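Local atomic coordinates of bazooka, isoform C,LD29223p (Drosophila melanogaster, PDB entry 5OAK), a protein that acts in cell polarity as Par3, its first PDZ domain binding the C-terminal PDZ-binding motif of Par6, and probably also binds phosphoinositides and phosphatidic acid. Residues A[48-59]-A[81-91]. Sequence-based numbering, arbitrary orientation.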
loop_
_atom_site.group_PDB
_atom_site.type_symbol
_atom_site.label_atom_id
_atom_site.label_comp_id
_atom_site.label_asym_id
_atom_site.label_seq_id
_atom_site.Cartn_x
_atom_site.Cartn_y
_atom_site.Cartn_z
ATOM N N ARG A 48 5.785 -6.009 8.074
ATOM C CA ARG A 48 6.150 -7.157 7.224
ATOM C C ARG A 48 5.848 -6.959 5.746
ATOM O O ARG A 48 5.763 -7.915 5.000
ATOM C CB ARG A 48 5.509 -8.468 7.724
ATOM C CG ARG A 48 5.757 -8.707 9.223
ATOM C CD ARG A 48 5.432 -10.180 9.611
ATOM N NE ARG A 48 5.827 -11.124 8.551
ATOM C CZ ARG A 48 6.968 -11.805 8.510
ATOM N NH1 ARG A 48 7.200 -12.606 7.484
ATOM N NH2 ARG A 48 7.863 -11.700 9.491
ATOM N N LEU A 49 5.734 -5.710 5.319
ATOM C CA LEU A 49 5.694 -5.393 3.893
ATOM C C LEU A 49 7.068 -5.678 3.277
ATOM O O LEU A 49 8.118 -5.394 3.894
ATOM C CB LEU A 49 5.334 -3.918 3.677
ATOM C CG LEU A 49 3.867 -3.568 3.594
ATOM C CD1 LEU A 49 3.774 -2.077 3.429
ATOM C CD2 LEU A 49 3.134 -4.196 2.400
ATOM N N ARG A 50 7.080 -6.208 2.063
ATOM C CA ARG A 50 8.313 -6.539 1.342
ATOM C C ARG A 50 8.253 -6.117 -0.111
ATOM O O ARG A 50 7.169 -6.054 -0.705
ATOM C CB ARG A 50 8.580 -8.026 1.413
ATOM C CG ARG A 50 8.848 -8.464 2.831
ATOM C CD ARG A 50 9.603 -9.720 2.885
ATOM N NE ARG A 50 8.727 -10.837 2.611
ATOM C CZ ARG A 50 8.003 -11.470 3.526
ATOM N NH1 ARG A 50 8.028 -11.078 4.798
ATOM N NH2 ARG A 50 7.260 -12.508 3.157
ATOM N N ARG A 51 9.425 -5.832 -0.677
ATOM C CA ARG A 51 9.548 -5.594 -2.106
ATOM C C ARG A 51 8.834 -6.708 -2.903
ATOM O O ARG A 51 8.914 -7.897 -2.545
ATOM C CB ARG A 51 11.019 -5.497 -2.498
ATOM C CG ARG A 51 11.223 -5.318 -3.998
ATOM C CD ARG A 51 12.683 -5.065 -4.365
ATOM N NE ARG A 51 12.901 -5.201 -5.810
ATOM C CZ ARG A 51 12.652 -4.266 -6.740
ATOM N NH1 ARG A 51 12.153 -3.064 -6.409
ATOM N NH2 ARG A 51 12.919 -4.538 -8.020
ATOM N N ASP A 52 8.152 -6.302 -3.972
ATOM C CA ASP A 52 7.370 -7.186 -4.857
ATOM C C ASP A 52 6.042 -7.709 -4.250
ATOM O O ASP A 52 5.312 -8.427 -4.938
ATOM C CB ASP A 52 8.230 -8.366 -5.369
ATOM C CG ASP A 52 9.366 -7.913 -6.276
ATOM O OD1 ASP A 52 9.162 -6.976 -7.074
ATOM O OD2 ASP A 52 10.473 -8.496 -6.177
ATOM N N ASP A 53 5.675 -7.285 -3.035
ATOM C CA ASP A 53 4.297 -7.475 -2.585
ATOM C C ASP A 53 3.362 -6.742 -3.550
ATOM O O ASP A 53 3.669 -5.627 -3.972
ATOM C CB ASP A 53 4.053 -6.837 -1.230
ATOM C CG ASP A 53 4.637 -7.600 -0.060
ATOM O OD1 ASP A 53 5.082 -8.781 -0.195
ATOM O OD2 ASP A 53 4.563 -6.995 1.046
ATOM N N ARG A 54 2.209 -7.327 -3.833
ATOM C CA ARG A 54 1.150 -6.626 -4.536
ATOM C C ARG A 54 0.041 -6.322 -3.540
ATOM O O ARG A 54 -0.579 -7.226 -2.997
ATOM C CB ARG A 54 0.604 -7.457 -5.695
ATOM C CG ARG A 54 -0.449 -6.729 -6.512
ATOM C CD ARG A 54 -0.523 -7.247 -7.938
ATOM N NE ARG A 54 -1.193 -8.535 -7.999
ATOM C CZ ARG A 54 -2.442 -8.715 -8.412
ATOM N NH1 ARG A 54 -2.959 -9.931 -8.424
ATOM N NH2 ARG A 54 -3.173 -7.686 -8.809
ATOM N N ILE A 55 -0.194 -5.041 -3.297
ATOM C CA ILE A 55 -1.203 -4.616 -2.324
ATOM C C ILE A 55 -2.555 -4.624 -3.030
ATOM O O ILE A 55 -2.726 -3.931 -4.037
ATOM C CB ILE A 55 -0.911 -3.210 -1.799
ATOM C CG1 ILE A 55 0.405 -3.220 -0.997
ATOM C CG2 ILE A 55 -2.096 -2.741 -0.950
ATOM C CD1 ILE A 55 0.915 -1.757 -0.744
ATOM N N LEU A 56 -3.511 -5.378 -2.497
ATOM C CA LEU A 56 -4.818 -5.548 -3.122
ATOM C C LEU A 56 -5.932 -4.773 -2.429
ATOM O O LEU A 56 -6.972 -4.519 -3.024
ATOM C CB LEU A 56 -5.185 -7.028 -3.154
ATOM C CG LEU A 56 -4.218 -7.934 -3.909
ATOM C CD1 LEU A 56 -4.760 -9.352 -3.939
ATOM C CD2 LEU A 56 -4.002 -7.410 -5.317
ATOM N N GLU A 57 -5.720 -4.419 -1.171
ATOM C CA GLU A 57 -6.819 -3.875 -0.370
ATOM C C GLU A 57 -6.243 -3.075 0.773
ATOM O O GLU A 57 -5.218 -3.494 1.371
ATOM C CB GLU A 57 -7.709 -5.031 0.149
ATOM C CG GLU A 57 -8.932 -4.645 0.946
ATOM C CD GLU A 57 -9.782 -5.870 1.305
ATOM O OE1 GLU A 57 -10.655 -5.795 2.195
ATOM O OE2 GLU A 57 -9.572 -6.926 0.681
ATOM N N ILE A 58 -6.871 -1.939 1.092
ATOM C CA ILE A 58 -6.404 -1.114 2.210
ATOM C C ILE A 58 -7.596 -0.750 3.055
ATOM O O ILE A 58 -8.544 -0.164 2.544
ATOM C CB ILE A 58 -5.677 0.174 1.738
ATOM C CG1 ILE A 58 -4.479 -0.220 0.863
ATOM C CG2 ILE A 58 -5.194 0.994 2.993
ATOM C CD1 ILE A 58 -3.806 0.957 0.246
ATOM N N ASN A 59 -7.563 -1.128 4.336
ATOM C CA ASN A 59 -8.652 -0.826 5.275
ATOM C C ASN A 59 -10.001 -1.228 4.685
ATOM O O ASN A 59 -11.001 -0.489 4.743
ATOM C CB ASN A 59 -8.639 0.649 5.700
ATOM C CG ASN A 59 -7.495 0.939 6.622
ATOM O OD1 ASN A 59 -6.775 0.036 6.965
ATOM N ND2 ASN A 59 -7.315 2.175 7.034
ATOM N N SER A 81 -6.289 7.458 9.264
ATOM C CA SER A 81 -6.625 6.541 10.355
ATOM C C SER A 81 -5.375 6.079 11.122
ATOM O O SER A 81 -4.229 6.302 10.693
ATOM C CB SER A 81 -7.410 5.348 9.831
ATOM O OG SER A 81 -6.536 4.496 9.142
ATOM N N SER A 82 -5.590 5.471 12.283
ATOM C CA SER A 82 -4.477 5.140 13.191
ATOM C C SER A 82 -3.633 3.960 12.724
ATOM O O SER A 82 -2.530 3.751 13.204
ATOM C CB SER A 82 -5.018 4.857 14.594
ATOM O OG SER A 82 -5.818 3.691 14.555
ATOM N N GLU A 83 -4.142 3.165 11.790
ATOM C CA GLU A 83 -3.398 2.042 11.270
ATOM C C GLU A 83 -3.944 1.657 9.920
ATOM O O GLU A 83 -5.065 1.992 9.569
ATOM C CB GLU A 83 -3.459 0.861 12.206
ATOM C CG GLU A 83 -4.840 0.377 12.368
ATOM C CD GLU A 83 -5.009 -0.532 13.528
ATOM O OE1 GLU A 83 -5.892 -1.399 13.424
ATOM O OE2 GLU A 83 -4.271 -0.355 14.523
ATOM N N LEU A 84 -3.115 0.954 9.168
ATOM C CA LEU A 84 -3.466 0.465 7.841
ATOM C C LEU A 84 -3.498 -1.047 7.871
ATOM O O LEU A 84 -2.479 -1.684 8.187
ATOM C CB LEU A 84 -2.438 0.899 6.795
ATOM C CG LEU A 84 -2.034 2.370 6.724
ATOM C CD1 LEU A 84 -1.036 2.566 5.594
ATOM C CD2 LEU A 84 -3.234 3.224 6.498
ATOM N N ARG A 85 -4.616 -1.610 7.496
ATOM C CA ARG A 85 -4.760 -3.051 7.321
ATOM C C ARG A 85 -4.596 -3.313 5.832
ATOM O O ARG A 85 -5.429 -2.883 5.034
ATOM C CB ARG A 85 -6.118 -3.523 7.846
ATOM C CG ARG A 85 -6.216 -3.296 9.358
ATOM C CD ARG A 85 -7.620 -3.376 9.915
ATOM N NE ARG A 85 -8.575 -2.485 9.254
ATOM C CZ ARG A 85 -8.669 -1.169 9.453
ATOM N NH1 ARG A 85 -7.825 -0.519 10.287
ATOM N NH2 ARG A 85 -9.602 -0.498 8.786
ATOM N N VAL A 86 -3.517 -3.979 5.452
ATOM C CA VAL A 86 -3.132 -4.056 4.040
ATOM C C VAL A 86 -3.100 -5.491 3.604
ATOM O O VAL A 86 -2.389 -6.307 4.210
ATOM C CB VAL A 86 -1.723 -3.415 3.888
ATOM C CG1 VAL A 86 -1.278 -3.380 2.440
ATOM C CG2 VAL A 86 -1.733 -1.996 4.468
ATOM N N ARG A 87 -3.867 -5.846 2.588
ATOM C CA ARG A 87 -3.861 -7.233 2.136
ATOM C C ARG A 87 -2.931 -7.368 0.950
ATOM O O ARG A 87 -3.057 -6.582 -0.015
ATOM C CB ARG A 87 -5.285 -7.686 1.742
ATOM C CG ARG A 87 -5.300 -9.149 1.365
ATOM C CD ARG A 87 -6.766 -9.691 1.340
ATOM N NE ARG A 87 -7.604 -8.977 0.389
ATOM C CZ ARG A 87 -7.733 -9.251 -0.912
ATOM N NH1 ARG A 87 -7.038 -10.255 -1.457
ATOM N NH2 ARG A 87 -8.552 -8.476 -1.681
ATOM N N VAL A 88 -1.963 -8.296 1.031
ATOM C CA VAL A 88 -0.974 -8.420 -0.032
ATOM C C VAL A 88 -0.893 -9.854 -0.607
ATOM O O VAL A 88 -1.156 -10.821 0.097
ATOM C CB VAL A 88 0.469 -7.989 0.431
ATOM C CG1 VAL A 88 0.457 -6.563 0.972
ATOM C CG2 VAL A 88 1.035 -8.946 1.470
ATOM N N LEU A 89 -0.482 -9.948 -1.869
ATOM C CA LEU A 89 0.059 -11.192 -2.417
ATOM C C LEU A 89 1.557 -11.066 -2.450
ATOM O O LEU A 89 2.074 -10.075 -2.990
ATOM C CB LEU A 89 -0.449 -11.432 -3.839
ATOM C CG LEU A 89 -1.852 -11.938 -4.003
ATOM C CD1 LEU A 89 -2.200 -12.096 -5.504
ATOM C CD2 LEU A 89 -2.009 -13.277 -3.251
ATOM N N ARG A 90 2.268 -12.057 -1.933
ATOM C CA ARG A 90 3.730 -11.984 -1.908
ATOM C C ARG A 90 4.294 -12.207 -3.314
ATOM O O ARG A 90 3.692 -12.927 -4.090
ATOM C CB ARG A 90 4.282 -13.037 -0.962
ATOM C CG ARG A 90 3.836 -12.864 0.481
ATOM C CD ARG A 90 4.298 -11.559 1.039
ATOM N NE ARG A 90 4.174 -11.545 2.499
ATOM C CZ ARG A 90 4.578 -10.531 3.244
ATOM N NH1 ARG A 90 5.059 -9.455 2.625
ATOM N NH2 ARG A 90 4.479 -10.567 4.585
ATOM N N GLY A 91 5.456 -11.615 -3.615
ATOM C CA GLY A 91 6.087 -11.744 -4.923
ATOM C C GLY A 91 6.693 -13.102 -5.207
ATOM O O GLY A 91 6.730 -13.956 -4.326
HETATM O O HOH W 1 6.941 -9.896 -1.677
#
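Two antiparallel strands of the PDZ sheet, 54-58 and 83-89, pair here with a classic beta bulge: Leu56 N and Glu57 O both bond to Arg87, Leu56 N reaching Arg87 O at 2.8 Å. On the face carrying Ile55, Ile58, Val86 and Val88, Ile55 CG2 packs against Val86 CG1 at 3.5 Å, while Leu49 CD2 from the preceding loop meets Val88 CG1; Leu9 of strand 7-12 closes over Leu49 and Val88. On the face of Glu57 and Arg87, Arg87, with CG anti to the backbone N (chi1 -176°), lays its guanidinium over Leu56 CB; in the modelled conformer of Glu57, NE and NH2 make a salt bridge to OE2, NE at 2.9 Å. Past the strand end, Asn59 OD1 takes the backbone N of Arg85 in a nearly straight bond of 2.8 Å, and in one of its two conformers the Arg85 guanidinium lays a face over that same oxygen. At the other end Arg90 folds back at chi2 (-61°) to the 48-53 loop. Its NH1 and NH2 grip Arg48 O end-on, and NH1 also makes a salt bridge to Asp53 OD1 on its syn lone pair, at 2.9 Å. Arg50 stacks flat on Arg90, planes 17° apart; the nearby carboxylate probably eases the like-charge pairing. The backbone N of Arg50 bonds Asp53 OD2 at 2.8 Å. Antiparallel pairing of the last strand with 54-58, here locally bulged, is characteristic of the PDZ fold.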